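Type IV pilus assembly protein PilF (Pseudomonas aeruginosa, PDB 2HO1) acts as a TPR-built outer membrane lipoprotein that binds PilQ and is essential for its outer membrane localization and assembly into dodecameric secretins of the type IV pilus. Local coordinates at residues A75-V80 against D91-K96; V107-G112 against S141-N146; M181-Y186 against L212-R217; E145-V150 against K161-K166. One frame throughout, in Å; residues are numbered along the deposited sequence. Where two conformers were deposited one is given.

Interaction 1 of 4, residues A75-V80 against D91-K96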
loop_
_atom_site.group_PDB
_atom_site.type_symbol
_atom_site.label_atom_id
_atom_site.label_comp_id
_atom_site.label_asym_id
_atom_site.label_seq_id
_atom_site.Cartn_x
_atom_site.Cartn_y
_atom_site.Cartn_z
ATOM N N ALA A 75 -1.892 20.342 10.159
ATOM C CA ALA A 75 -2.526 19.882 8.921
ATOM C C ALA A 75 -3.416 20.934 8.260
ATOM O O ALA A 75 -3.422 21.085 7.039
ATOM C CB ALA A 75 -3.328 18.606 9.196
ATOM N N ALA A 76 -4.193 21.653 9.061
ATOM C CA ALA A 76 -5.056 22.696 8.531
ATOM C C ALA A 76 -4.201 23.845 7.986
ATOM O O ALA A 76 -4.477 24.390 6.915
ATOM C CB ALA A 76 -5.995 23.208 9.642
ATOM N N LEU A 77 -3.176 24.229 8.736
ATOM C CA LEU A 77 -2.285 25.300 8.285
ATOM C C LEU A 77 -1.649 24.869 6.950
ATOM O O LEU A 77 -1.484 25.680 6.052
ATOM C CB LEU A 77 -1.225 25.575 9.352
ATOM C CG LEU A 77 -0.391 26.862 9.267
ATOM C CD1 LEU A 77 -1.289 28.112 9.170
ATOM C CD2 LEU A 77 0.476 26.929 10.534
ATOM N N ALA A 78 -1.315 23.579 6.828
ATOM C CA ALA A 78 -0.768 23.021 5.602
ATOM C C ALA A 78 -1.655 23.265 4.387
ATOM O O ALA A 78 -1.152 23.595 3.317
ATOM C CB ALA A 78 -0.480 21.539 5.768
ATOM N N VAL A 79 -2.973 23.121 4.542
ATOM C CA VAL A 79 -3.826 23.365 3.391
ATOM C C VAL A 79 -3.998 24.873 3.184
ATOM O O VAL A 79 -4.321 25.313 2.079
ATOM C CB VAL A 79 -5.207 22.680 3.525
ATOM C CG1 VAL A 79 -5.035 21.232 3.994
ATOM C CG2 VAL A 79 -6.085 23.469 4.447
ATOM N N VAL A 80 -3.796 25.662 4.238
ATOM C CA VAL A 80 -3.905 27.114 4.085
ATOM C C VAL A 80 -2.774 27.467 3.103
ATOM O O VAL A 80 -3.022 28.071 2.076
ATOM C CB VAL A 80 -3.680 27.917 5.388
ATOM C CG1 VAL A 80 -3.458 29.411 5.034
ATOM C CG2 VAL A 80 -4.903 27.790 6.332
ATOM N N ASP A 91 4.489 21.908 2.667
ATOM C CA ASP A 91 5.243 20.679 2.888
ATOM C C ASP A 91 5.744 20.595 4.332
ATOM O O ASP A 91 5.647 19.546 5.002
ATOM C CB ASP A 91 6.461 20.593 1.947
ATOM C CG ASP A 91 7.128 19.234 2.001
ATOM O OD1 ASP A 91 6.658 18.334 1.277
ATOM O OD2 ASP A 91 8.088 19.050 2.780
ATOM N N GLU A 92 6.295 21.700 4.819
ATOM C CA GLU A 92 6.795 21.714 6.192
ATOM C C GLU A 92 5.663 21.480 7.228
ATOM O O GLU A 92 5.875 20.843 8.272
ATOM C CB GLU A 92 7.454 23.053 6.484
ATOM C CG GLU A 92 8.021 23.177 7.881
ATOM C CD GLU A 92 8.695 24.517 8.067
ATOM O OE1 GLU A 92 8.023 25.488 8.447
ATOM O OE2 GLU A 92 9.901 24.600 7.793
ATOM N N GLU A 93 4.484 22.021 6.959
ATOM C CA GLU A 93 3.383 21.846 7.893
ATOM C C GLU A 93 2.823 20.425 7.803
ATOM O O GLU A 93 2.420 19.858 8.805
ATOM C CB GLU A 93 2.297 22.873 7.633
ATOM C CG GLU A 93 2.624 24.278 8.168
ATOM C CD GLU A 93 2.944 24.287 9.662
ATOM O OE1 GLU A 93 2.190 23.677 10.461
ATOM O OE2 GLU A 93 3.949 24.920 10.048
ATOM N N TYR A 94 2.762 19.871 6.592
ATOM C CA TYR A 94 2.332 18.493 6.424
ATOM C C TYR A 94 3.261 17.554 7.180
ATOM O O TYR A 94 2.811 16.617 7.829
ATOM C CB TYR A 94 2.263 18.117 4.944
ATOM C CG TYR A 94 0.919 18.381 4.300
ATOM C CD1 TYR A 94 -0.253 17.914 4.876
ATOM C CD2 TYR A 94 0.824 19.094 3.114
ATOM C CE1 TYR A 94 -1.479 18.152 4.292
ATOM C CE2 TYR A 94 -0.397 19.336 2.523
ATOM C CZ TYR A 94 -1.547 18.862 3.115
ATOM O OH TYR A 94 -2.765 19.100 2.528
ATOM N N ARG A 95 4.561 17.820 7.123
ATOM C CA ARG A 95 5.512 16.981 7.832
ATOM C C ARG A 95 5.410 17.137 9.340
ATOM O O ARG A 95 5.566 16.161 10.065
ATOM C CB ARG A 95 6.945 17.254 7.360
ATOM C CG ARG A 95 7.207 16.778 5.955
ATOM C CD ARG A 95 8.674 16.943 5.670
ATOM N NE ARG A 95 9.045 16.915 4.266
ATOM C CZ ARG A 95 9.130 15.820 3.509
ATOM N NH1 ARG A 95 8.843 14.616 4.013
ATOM N NH2 ARG A 95 9.561 15.925 2.251
ATOM N N LYS A 96 5.152 18.351 9.824
ATOM C CA LYS A 96 5.022 18.546 11.263
ATOM C C LYS A 96 3.771 17.833 11.763
ATOM O O LYS A 96 3.762 17.297 12.855
ATOM C CB LYS A 96 4.940 20.035 11.642
ATOM C CG LYS A 96 6.261 20.809 11.422
ATOM C CD LYS A 96 6.132 22.240 11.915
ATOM C CE LYS A 96 7.432 23.009 11.749
ATOM N NZ LYS A 96 7.260 24.402 12.266
#

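Interaction 2 of 4, residues V107-G112 against S141-N146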
loop_
_atom_site.group_PDB
_atom_site.type_symbol
_atom_site.label_atom_id
_atom_site.label_comp_id
_atom_site.label_asym_id
_atom_site.label_seq_id
_atom_site.Cartn_x
_atom_site.Cartn_y
_atom_site.Cartn_z
ATOM N N VAL A 107 -4.502 12.851 7.137
ATOM C CA VAL A 107 -3.405 13.749 6.852
ATOM C C VAL A 107 -2.465 13.138 5.822
ATOM O O VAL A 107 -1.981 13.854 4.935
ATOM C CB VAL A 107 -2.672 14.105 8.147
ATOM C CG1 VAL A 107 -1.445 14.964 7.854
ATOM C CG2 VAL A 107 -3.645 14.848 9.067
ATOM N N LEU A 108 -2.239 11.826 5.903
ATOM C CA LEU A 108 -1.406 11.173 4.902
ATOM C C LEU A 108 -2.079 11.338 3.539
ATOM O O LEU A 108 -1.408 11.547 2.527
ATOM C CB LEU A 108 -1.231 9.686 5.207
ATOM C CG LEU A 108 -0.213 9.350 6.318
ATOM C CD1 LEU A 108 -0.387 7.868 6.738
ATOM C CD2 LEU A 108 1.243 9.619 5.808
ATOM N N ASN A 109 -3.402 11.269 3.498
ATOM C CA ASN A 109 -4.080 11.382 2.214
ATOM C C ASN A 109 -4.038 12.818 1.684
ATOM O O ASN A 109 -3.814 13.013 0.512
ATOM C CB ASN A 109 -5.530 10.875 2.307
ATOM C CG ASN A 109 -6.247 10.931 0.965
ATOM O OD1 ASN A 109 -5.786 10.369 -0.033
ATOM N ND2 ASN A 109 -7.373 11.603 0.935
ATOM N N ASN A 110 -4.248 13.813 2.554
ATOM C CA ASN A 110 -4.176 15.205 2.140
ATOM C C ASN A 110 -2.745 15.517 1.642
ATOM O O ASN A 110 -2.567 16.205 0.632
ATOM C CB ASN A 110 -4.511 16.135 3.307
ATOM C CG ASN A 110 -6.015 16.130 3.662
ATOM O OD1 ASN A 110 -6.837 15.685 2.880
ATOM N ND2 ASN A 110 -6.357 16.638 4.833
ATOM N N TYR A 111 -1.735 15.029 2.361
ATOM C CA TYR A 111 -0.355 15.262 1.961
ATOM C C TYR A 111 -0.030 14.567 0.618
ATOM O O TYR A 111 0.582 15.176 -0.284
ATOM C CB TYR A 111 0.600 14.825 3.089
ATOM C CG TYR A 111 2.094 15.134 2.862
ATOM C CD1 TYR A 111 2.509 16.246 2.098
ATOM C CD2 TYR A 111 3.082 14.350 3.471
ATOM C CE1 TYR A 111 3.876 16.558 1.960
ATOM C CE2 TYR A 111 4.444 14.655 3.345
ATOM C CZ TYR A 111 4.835 15.763 2.582
ATOM O OH TYR A 111 6.189 16.004 2.397
ATOM N N GLY A 112 -0.445 13.311 0.461
ATOM C CA GLY A 112 -0.199 12.633 -0.800
ATOM C C GLY A 112 -0.896 13.326 -1.961
ATOM O O GLY A 112 -0.399 13.325 -3.125
ATOM N N SER A 141 -11.803 5.593 0.357
ATOM C CA SER A 141 -12.109 5.554 -1.085
ATOM C C SER A 141 -11.312 6.622 -1.846
ATOM O O SER A 141 -10.917 6.411 -2.992
ATOM C CB SER A 141 -13.599 5.787 -1.348
ATOM O OG SER A 141 -14.038 7.026 -0.808
ATOM N N ARG A 142 -11.099 7.770 -1.210
ATOM C CA ARG A 142 -10.319 8.872 -1.809
ATOM C C ARG A 142 -8.850 8.507 -1.871
ATOM O O ARG A 142 -8.136 8.896 -2.801
ATOM C CB ARG A 142 -10.479 10.155 -0.988
ATOM C CG ARG A 142 -11.619 11.029 -1.481
ATOM C CD ARG A 142 -12.278 11.887 -0.378
ATOM N NE ARG A 142 -11.361 12.552 0.558
ATOM C CZ ARG A 142 -11.734 13.556 1.355
ATOM N NH1 ARG A 142 -12.995 14.002 1.309
ATOM N NH2 ARG A 142 -10.870 14.110 2.208
ATOM N N VAL A 143 -8.383 7.789 -0.848
ATOM C CA VAL A 143 -7.012 7.348 -0.838
ATOM C C VAL A 143 -6.759 6.483 -2.076
ATOM O O VAL A 143 -5.739 6.651 -2.751
ATOM C CB VAL A 143 -6.704 6.529 0.434
ATOM C CG1 VAL A 143 -5.341 5.912 0.331
ATOM C CG2 VAL A 143 -6.819 7.427 1.658
ATOM N N PHE A 144 -7.671 5.564 -2.380
ATOM C CA PHE A 144 -7.507 4.710 -3.547
ATOM C C PHE A 144 -7.677 5.474 -4.857
ATOM O O PHE A 144 -7.072 5.113 -5.885
ATOM C CB PHE A 144 -8.471 3.532 -3.512
ATOM C CG PHE A 144 -8.065 2.466 -2.543
ATOM C CD1 PHE A 144 -6.810 1.860 -2.642
ATOM C CD2 PHE A 144 -8.907 2.086 -1.505
ATOM C CE1 PHE A 144 -6.399 0.911 -1.736
ATOM C CE2 PHE A 144 -8.478 1.121 -0.589
ATOM C CZ PHE A 144 -7.221 0.542 -0.718
ATOM N N GLU A 145 -8.527 6.491 -4.853
ATOM C CA GLU A 145 -8.646 7.301 -6.050
ATOM C C GLU A 145 -7.260 7.941 -6.302
ATOM O O GLU A 145 -6.760 7.941 -7.419
ATOM C CB GLU A 145 -9.666 8.424 -5.859
ATOM C CG GLU A 145 -9.706 9.373 -7.060
ATOM C CD GLU A 145 -10.686 10.515 -6.893
ATOM O OE1 GLU A 145 -10.730 11.125 -5.797
ATOM O OE2 GLU A 145 -11.409 10.801 -7.874
ATOM N N ASN A 146 -6.652 8.487 -5.258
ATOM C CA ASN A 146 -5.342 9.124 -5.386
ATOM C C ASN A 146 -4.245 8.173 -5.852
ATOM O O ASN A 146 -3.387 8.553 -6.640
ATOM C CB ASN A 146 -4.946 9.819 -4.079
ATOM C CG ASN A 146 -5.708 11.110 -3.876
ATOM O OD1 ASN A 146 -6.148 11.725 -4.844
ATOM N ND2 ASN A 146 -5.867 11.528 -2.627
HETATM O O HOH W 1 -8.456 13.162 2.850
#

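Interaction 3 of 4, residues M181-Y186 against L212-R217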
loop_
_atom_site.group_PDB
_atom_site.type_symbol
_atom_site.label_atom_id
_atom_site.label_comp_id
_atom_site.label_asym_id
_atom_site.label_seq_id
_atom_site.Cartn_x
_atom_site.Cartn_y
_atom_site.Cartn_z
HETATM N N MSE A 181 -12.329 5.532 -15.164
HETATM C CA MSE A 181 -12.514 4.130 -15.560
HETATM C C MSE A 181 -12.957 4.073 -17.016
HETATM O O MSE A 181 -12.409 3.307 -17.817
HETATM C CB MSE A 181 -13.567 3.426 -14.686
HETATM C CG MSE A 181 -13.098 2.988 -13.292
HETATM SE SE MSE A 181 -11.685 1.658 -13.331
HETATM C CE MSE A 181 -12.504 0.319 -14.412
ATOM N N ALA A 182 -13.961 4.876 -17.364
ATOM C CA ALA A 182 -14.461 4.898 -18.748
ATOM C C ALA A 182 -13.320 5.188 -19.729
ATOM O O ALA A 182 -13.185 4.526 -20.777
ATOM C CB ALA A 182 -15.575 5.972 -18.903
ATOM N N ASP A 183 -12.490 6.171 -19.397
ATOM C CA ASP A 183 -11.394 6.509 -20.286
ATOM C C ASP A 183 -10.432 5.335 -20.452
ATOM O O ASP A 183 -10.009 5.014 -21.568
ATOM C CB ASP A 183 -10.661 7.750 -19.766
ATOM C CG ASP A 183 -9.783 8.406 -20.833
ATOM O OD1 ASP A 183 -10.193 8.445 -22.025
ATOM O OD2 ASP A 183 -8.685 8.897 -20.482
ATOM N N LEU A 184 -10.087 4.680 -19.345
ATOM C CA LEU A 184 -9.164 3.557 -19.428
ATOM C C LEU A 184 -9.745 2.435 -20.251
ATOM O O LEU A 184 -9.089 1.923 -21.147
ATOM C CB LEU A 184 -8.819 3.044 -18.037
ATOM C CG LEU A 184 -7.957 4.006 -17.232
ATOM C CD1 LEU A 184 -7.869 3.519 -15.796
ATOM C CD2 LEU A 184 -6.595 4.113 -17.870
ATOM N N LEU A 185 -10.983 2.056 -19.961
ATOM C CA LEU A 185 -11.616 0.968 -20.710
ATOM C C LEU A 185 -11.734 1.324 -22.187
ATOM O O LEU A 185 -11.462 0.491 -23.057
ATOM C CB LEU A 185 -12.980 0.653 -20.116
ATOM C CG LEU A 185 -12.828 0.151 -18.682
ATOM C CD1 LEU A 185 -14.193 0.156 -17.972
ATOM C CD2 LEU A 185 -12.194 -1.253 -18.716
ATOM N N TYR A 186 -12.131 2.558 -22.478
ATOM C CA TYR A 186 -12.216 2.987 -23.862
ATOM C C TYR A 186 -10.878 2.783 -24.542
ATOM O O TYR A 186 -10.804 2.195 -25.618
ATOM C CB TYR A 186 -12.638 4.450 -23.974
ATOM C CG TYR A 186 -12.574 4.968 -25.391
ATOM C CD1 TYR A 186 -13.528 4.600 -26.327
ATOM C CD2 TYR A 186 -11.549 5.805 -25.798
ATOM C CE1 TYR A 186 -13.469 5.061 -27.623
ATOM C CE2 TYR A 186 -11.482 6.270 -27.093
ATOM C CZ TYR A 186 -12.446 5.895 -28.002
ATOM O OH TYR A 186 -12.384 6.357 -29.294
ATOM N N LEU A 212 -16.938 15.150 -22.869
ATOM C CA LEU A 212 -17.862 15.254 -23.997
ATOM C C LEU A 212 -17.269 14.488 -25.169
ATOM O O LEU A 212 -17.976 13.744 -25.849
ATOM C CB LEU A 212 -18.118 16.731 -24.395
ATOM C CG LEU A 212 -18.999 17.499 -23.402
ATOM C CD1 LEU A 212 -18.939 18.998 -23.669
ATOM C CD2 LEU A 212 -20.440 16.973 -23.481
ATOM N N LEU A 213 -15.970 14.639 -25.390
ATOM C CA LEU A 213 -15.329 13.948 -26.499
ATOM C C LEU A 213 -15.334 12.429 -26.288
ATOM O O LEU A 213 -15.524 11.659 -27.244
ATOM C CB LEU A 213 -13.903 14.435 -26.681
ATOM C CG LEU A 213 -13.184 13.814 -27.879
ATOM C CD1 LEU A 213 -13.846 14.265 -29.182
ATOM C CD2 LEU A 213 -11.733 14.221 -27.859
ATOM N N LEU A 214 -15.129 12.001 -25.043
ATOM C CA LEU A 214 -15.123 10.574 -24.726
ATOM C C LEU A 214 -16.520 10.022 -24.990
ATOM O O LEU A 214 -16.665 8.943 -25.565
ATOM C CB LEU A 214 -14.718 10.330 -23.255
ATOM C CG LEU A 214 -14.841 8.898 -22.684
ATOM C CD1 LEU A 214 -14.064 7.907 -23.572
ATOM C CD2 LEU A 214 -14.310 8.856 -21.235
ATOM N N GLY A 215 -17.540 10.763 -24.559
ATOM C CA GLY A 215 -18.915 10.336 -24.763
ATOM C C GLY A 215 -19.266 10.308 -26.242
ATOM O O GLY A 215 -20.011 9.447 -26.711
ATOM N N ILE A 216 -18.741 11.274 -26.984
ATOM C CA ILE A 216 -18.965 11.335 -28.417
ATOM C C ILE A 216 -18.361 10.111 -29.079
ATOM O O ILE A 216 -19.020 9.437 -29.866
ATOM C CB ILE A 216 -18.360 12.601 -29.038
ATOM C CG1 ILE A 216 -19.259 13.808 -28.769
ATOM C CG2 ILE A 216 -18.155 12.411 -30.529
ATOM C CD1 ILE A 216 -18.595 15.133 -29.039
ATOM N N ARG A 217 -17.106 9.804 -28.765
ATOM C CA ARG A 217 -16.466 8.635 -29.366
ATOM C C ARG A 217 -17.138 7.312 -28.946
ATOM O O ARG A 217 -17.130 6.343 -29.713
ATOM C CB ARG A 217 -14.973 8.617 -29.030
ATOM C CG ARG A 217 -14.174 9.717 -29.731
ATOM C CD ARG A 217 -12.831 9.910 -29.077
ATOM N NE ARG A 217 -11.926 10.781 -29.828
ATOM C CZ ARG A 217 -10.770 11.238 -29.338
ATOM N NH1 ARG A 217 -10.396 10.922 -28.095
ATOM N NH2 ARG A 217 -9.989 12.021 -30.072
#

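Interaction 4 of 4, residues E145-V150 against K161-K166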
loop_
_atom_site.group_PDB
_atom_site.type_symbol
_atom_site.label_atom_id
_atom_site.label_comp_id
_atom_site.label_asym_id
_atom_site.label_seq_id
_atom_site.Cartn_x
_atom_site.Cartn_y
_atom_site.Cartn_z
ATOM N N GLU A 145 -8.527 6.491 -4.853
ATOM C CA GLU A 145 -8.646 7.301 -6.050
ATOM C C GLU A 145 -7.260 7.941 -6.302
ATOM O O GLU A 145 -6.760 7.941 -7.419
ATOM C CB GLU A 145 -9.666 8.424 -5.859
ATOM C CG GLU A 145 -9.706 9.373 -7.060
ATOM C CD GLU A 145 -10.686 10.515 -6.893
ATOM O OE1 GLU A 145 -10.730 11.125 -5.797
ATOM O OE2 GLU A 145 -11.409 10.801 -7.874
ATOM N N ASN A 146 -6.652 8.487 -5.258
ATOM C CA ASN A 146 -5.342 9.124 -5.386
ATOM C C ASN A 146 -4.245 8.173 -5.852
ATOM O O ASN A 146 -3.387 8.553 -6.640
ATOM C CB ASN A 146 -4.946 9.819 -4.079
ATOM C CG ASN A 146 -5.708 11.110 -3.876
ATOM O OD1 ASN A 146 -6.148 11.725 -4.844
ATOM N ND2 ASN A 146 -5.867 11.528 -2.627
ATOM N N LEU A 147 -4.290 6.937 -5.383
ATOM C CA LEU A 147 -3.322 5.930 -5.801
ATOM C C LEU A 147 -3.513 5.695 -7.292
ATOM O O LEU A 147 -2.544 5.513 -8.038
ATOM C CB LEU A 147 -3.529 4.639 -4.995
ATOM C CG LEU A 147 -2.926 4.713 -3.580
ATOM C CD1 LEU A 147 -3.414 3.514 -2.725
ATOM C CD2 LEU A 147 -1.404 4.716 -3.658
ATOM N N GLY A 148 -4.766 5.690 -7.739
ATOM C CA GLY A 148 -5.034 5.522 -9.166
ATOM C C GLY A 148 -4.536 6.702 -10.005
ATOM O O GLY A 148 -3.919 6.521 -11.054
ATOM N N LEU A 149 -4.777 7.924 -9.549
ATOM C CA LEU A 149 -4.315 9.072 -10.318
ATOM C C LEU A 149 -2.785 9.092 -10.385
ATOM O O LEU A 149 -2.220 9.334 -11.459
ATOM C CB LEU A 149 -4.867 10.374 -9.719
ATOM C CG LEU A 149 -6.388 10.562 -9.831
ATOM C CD1 LEU A 149 -6.824 11.622 -8.854
ATOM C CD2 LEU A 149 -6.815 10.945 -11.242
ATOM N N VAL A 150 -2.112 8.823 -9.258
ATOM C CA VAL A 150 -0.644 8.792 -9.239
ATOM C C VAL A 150 -0.157 7.688 -10.186
ATOM O O VAL A 150 0.837 7.857 -10.898
ATOM C CB VAL A 150 -0.097 8.534 -7.791
ATOM C CG1 VAL A 150 1.412 8.238 -7.816
ATOM C CG2 VAL A 150 -0.389 9.750 -6.893
ATOM N N LYS A 161 -6.144 1.356 -12.938
ATOM C CA LYS A 161 -7.461 0.752 -13.047
ATOM C C LYS A 161 -7.811 -0.032 -11.798
ATOM O O LYS A 161 -8.937 0.103 -11.273
ATOM C CB LYS A 161 -7.510 -0.147 -14.292
ATOM C CG LYS A 161 -8.840 -0.787 -14.590
ATOM C CD LYS A 161 -8.654 -1.690 -15.800
ATOM C CE LYS A 161 -9.815 -2.646 -16.049
ATOM N NZ LYS A 161 -9.408 -3.610 -17.134
ATOM N N GLU A 162 -6.874 -0.851 -11.316
ATOM C CA GLU A 162 -7.132 -1.626 -10.102
ATOM C C GLU A 162 -7.384 -0.702 -8.904
ATOM O O GLU A 162 -8.249 -0.974 -8.086
ATOM C CB GLU A 162 -5.990 -2.625 -9.816
ATOM C CG GLU A 162 -5.973 -3.751 -10.845
ATOM C CD GLU A 162 -5.053 -4.928 -10.515
ATOM O OE1 GLU A 162 -5.001 -5.394 -9.344
ATOM O OE2 GLU A 162 -4.396 -5.412 -11.465
ATOM N N TYR A 163 -6.651 0.401 -8.809
ATOM C CA TYR A 163 -6.867 1.313 -7.710
ATOM C C TYR A 163 -8.231 1.969 -7.858
ATOM O O TYR A 163 -8.974 2.072 -6.887
ATOM C CB TYR A 163 -5.751 2.357 -7.634
ATOM C CG TYR A 163 -4.478 1.819 -6.973
ATOM C CD1 TYR A 163 -4.525 1.180 -5.718
ATOM C CD2 TYR A 163 -3.230 1.967 -7.588
ATOM C CE1 TYR A 163 -3.352 0.704 -5.093
ATOM C CE2 TYR A 163 -2.073 1.504 -6.977
ATOM C CZ TYR A 163 -2.132 0.883 -5.745
ATOM O OH TYR A 163 -0.974 0.491 -5.149
ATOM N N PHE A 164 -8.576 2.400 -9.069
ATOM C CA PHE A 164 -9.885 3.001 -9.295
ATOM C C PHE A 164 -11.035 2.041 -8.948
ATOM O O PHE A 164 -12.035 2.463 -8.372
ATOM C CB PHE A 164 -10.008 3.507 -10.739
ATOM C CG PHE A 164 -9.144 4.721 -11.027
ATOM C CD1 PHE A 164 -9.037 5.748 -10.092
ATOM C CD2 PHE A 164 -8.444 4.835 -12.229
ATOM C CE1 PHE A 164 -8.241 6.861 -10.355
ATOM C CE2 PHE A 164 -7.655 5.932 -12.498
ATOM C CZ PHE A 164 -7.548 6.946 -11.569
ATOM N N GLU A 165 -10.893 0.761 -9.287
ATOM C CA GLU A 165 -11.924 -0.205 -8.939
ATOM C C GLU A 165 -12.067 -0.338 -7.422
ATOM O O GLU A 165 -13.190 -0.490 -6.912
ATOM C CB GLU A 165 -11.623 -1.571 -9.570
ATOM C CG GLU A 165 -11.923 -1.613 -11.052
ATOM C CD GLU A 165 -11.306 -2.813 -11.762
ATOM O OE1 GLU A 165 -10.420 -3.475 -11.176
ATOM O OE2 GLU A 165 -11.683 -3.081 -12.926
ATOM N N LYS A 166 -10.949 -0.298 -6.689
ATOM C CA LYS A 166 -11.034 -0.383 -5.229
ATOM C C LYS A 166 -11.804 0.829 -4.687
ATOM O O LYS A 166 -12.632 0.709 -3.757
ATOM C CB LYS A 166 -9.631 -0.448 -4.569
ATOM C CG LYS A 166 -8.810 -1.705 -4.888
ATOM C CD LYS A 166 -7.518 -1.730 -4.080
ATOM C CE LYS A 166 -6.464 -2.591 -4.747
ATOM N NZ LYS A 166 -6.820 -4.048 -4.887
#

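Interaction 1 of 4, residues A75-V80 against D91-K96
Ala78 puts its methyl group squarely over the middle of the Tyr94 ring: CB of Ala78 lies 3.6 Å from the ring centroid and only 5° off the ring normal, a textbook CH-pi contact in which all six ring carbons are almost equally far from the methyl. The same CB of Ala78 also touches CB of Glu93, again at 3.6 Å, so the alanine methyl and the glutamate CB meet where the backbones are nearest. Beyond the ring, CG1 of Val79 meets the phenol oxygen OH of Tyr94 at 3.4 Å, the two side chains crossing at about a right angle. On the other flank of Ala78, Leu77 CD2 rests against the carboxylate of Glu93, 3.7 Å from OE1. The Glu93 chain bends at its second torsion (chi2 -56°), which brings the carboxylate round to the end of Leu77, the two side chains crossing at a slant. These are the two helices of a TPR-type antiparallel hairpin, helix 71-83 and helix 87-100, whose short segments run 7.8 Å apart at 165°. The polar ends are held from just outside the segments: His74 ND1 hydrogen-bonds OE1 of Glu93, and Gln82 OE1 hydrogen-bonds the Tyr94 hydroxyl. The ring of Tyr94 also meets that of Tyr111 on helix 105-117, so the next helix packs against this aromatic. On the far side of helix 71-83, Ala76 and Val80 are backed by Leu60 of helix 57-66 and by Leu45 and Leu48 of helix 33-49.

Interaction 2 of 4, residues V107-G112 against S141-N146
Asn109 reaches across to Val143 and Asn146 and forms the close-packed part of this contact. Its OD1 accepts a hydrogen bond from ND2 of Asn146 at 2.8 Å; the bond is bent, with an N-H...O angle of 145°, and the donor stands tilted from the carbonyl plane of Asn109, while the acceptor lies near the amide plane of Asn146. The two side chains cross at about a right angle, yet their amide planes are only moderately inclined to each other. With CG trans to the backbone N (chi1 -178°), the Asn109 amide reaches to Val143 and crosses it at a slant, CG2 of Val143 packing 3.5 Å from OD1 of Asn109. Leu128 of helix 121-131 touches both asparagines. The other end of the amide is looser and wetter. ND2 of Asn109 comes no nearer than 3.9 Å to CB of Arg142, and a water bridges instead: it accepts from Asn109 ND2 at 2.7 Å and from Arg142 NH2, also at 2.7 Å, and donates to OD1 of Asn110. The water sits at the edge of the guanidinium, in its plane, and Arg142 is exposed to solvent. The segment axes stay 10.1 Å apart, inclined at 28°, and this side-by-side, roughly parallel pairing of helix 105-117 with helix 140-153 is consistent with equivalent first helices of successive repeats, those assigned as TPR 3 and TPR 4, packing in a TPR superhelix.

Interaction 3 of 4, residues M181-Y186 against L212-R217
Leu214 and Tyr186 slide past one another in opposite directions, so that the CD1 end of Leu214 lies against the stem of Tyr186 while the ring runs on toward Arg217. CD1 of Leu214 touches both CB and CG of Tyr186, the former at 3.8 Å, approaching the ring obliquely. The second methyl of Leu214, CD2, turns to the preceding turn of the facing helix, where it meets CB of Ala182 at 3.9 Å and the backbone N of Asp183 at 3.7 Å. Tyr186 carries its ring across toward helix 209-221 with CG opposite the backbone N (chi1 173°), far enough for the hydroxyl to reach Arg217: Tyr186 OH lies 3.4 Å from CB of Arg217 and 3.6 Å from its CD. The two chains cross at about a right angle, although ring and guanidinium planes are within 7° of parallel. Arg217 runs extended past the tyrosine, its guanidinium lying over Leu213 CD2 and paired with Glu247. Asp183 turns its carboxylate to Lys187 and Arg210. Helix 175-187 and helix 209-221, their segments 10.9 Å apart at 44°, thus pair in a way consistent with corresponding first helices of the adjacent repeats assigned as TPR 5 and TPR 6, an arrangement characteristic of the TPR superhelix.

Interaction 4 of 4, residues E145-V150 against K161-K166
The helix segments run antiparallel at 163°, with axes 7.5 Å apart and Gly148 nearest Tyr163, their CA atoms 4.8 Å from each other. Two aromatic residues of helix 157-170 embrace the glycine. Tyr163 lays one ring face under Leu147: CB of Leu147 lies 3.6 Å from the ring centroid, 11° off the normal, and CD1 of Leu147 continues over the rim to Tyr163 CE1 at 3.7 Å. CB of Tyr163 meanwhile packs on the N of Gly148 at 3.5 Å. Phe164 uses the bare backbone that Gly148, with no side chain, presents to its ring. CA of Gly148 stands over one face of that ring, displaced toward the rim, 4.0 Å from the centroid, and CZ of Phe164 reaches the carbonyl carbon of Gly148 at 3.4 Å. The ring also meets O of Glu145 obliquely, at 3.5 Å from its CE1, and CD2 of Leu149 comes up to CZ, the Leu149 and Phe164 side chains crossing at about a right angle. The phenol of Tyr163 is hydrogen-bonded to the hydroxyl of Tyr125, and the Glu145 carboxylate to Ser176. Such an antiparallel pair is consistent with the helix hairpin of a single TPR, here the repeat assigned as TPR 4. Helix 121-131 covers it through Tyr125 and Leu128 on Leu147, helix 175-187 packs Glu180 and Met181 on Phe164, and Gln133 of the second subunit touches Tyr163.

From the N terminus, interaction 1 closes the short hairpin between helix 71-83 and helix 87-100. Interaction 2 closes a longer loop, joining helix 105-117 to helix 140-153, in the repeats assigned as TPR 3 and TPR 4, with helix 121-131 between them in the chain. Helix 140-153 then pairs with helix 157-170 in interaction 4, which shares Glu145 and Asn146 with interaction 2. Interaction 3 comes last, tying the assigned TPR 5 to TPR 6. None nests in another; interaction 4 starts on the segment that ends interaction 2, and the other pairs follow in series. A probable hydrogen bond between Asp91 and Tyr111 links 1 and 2; Met181 packing on Lys161 joins 4 and 3.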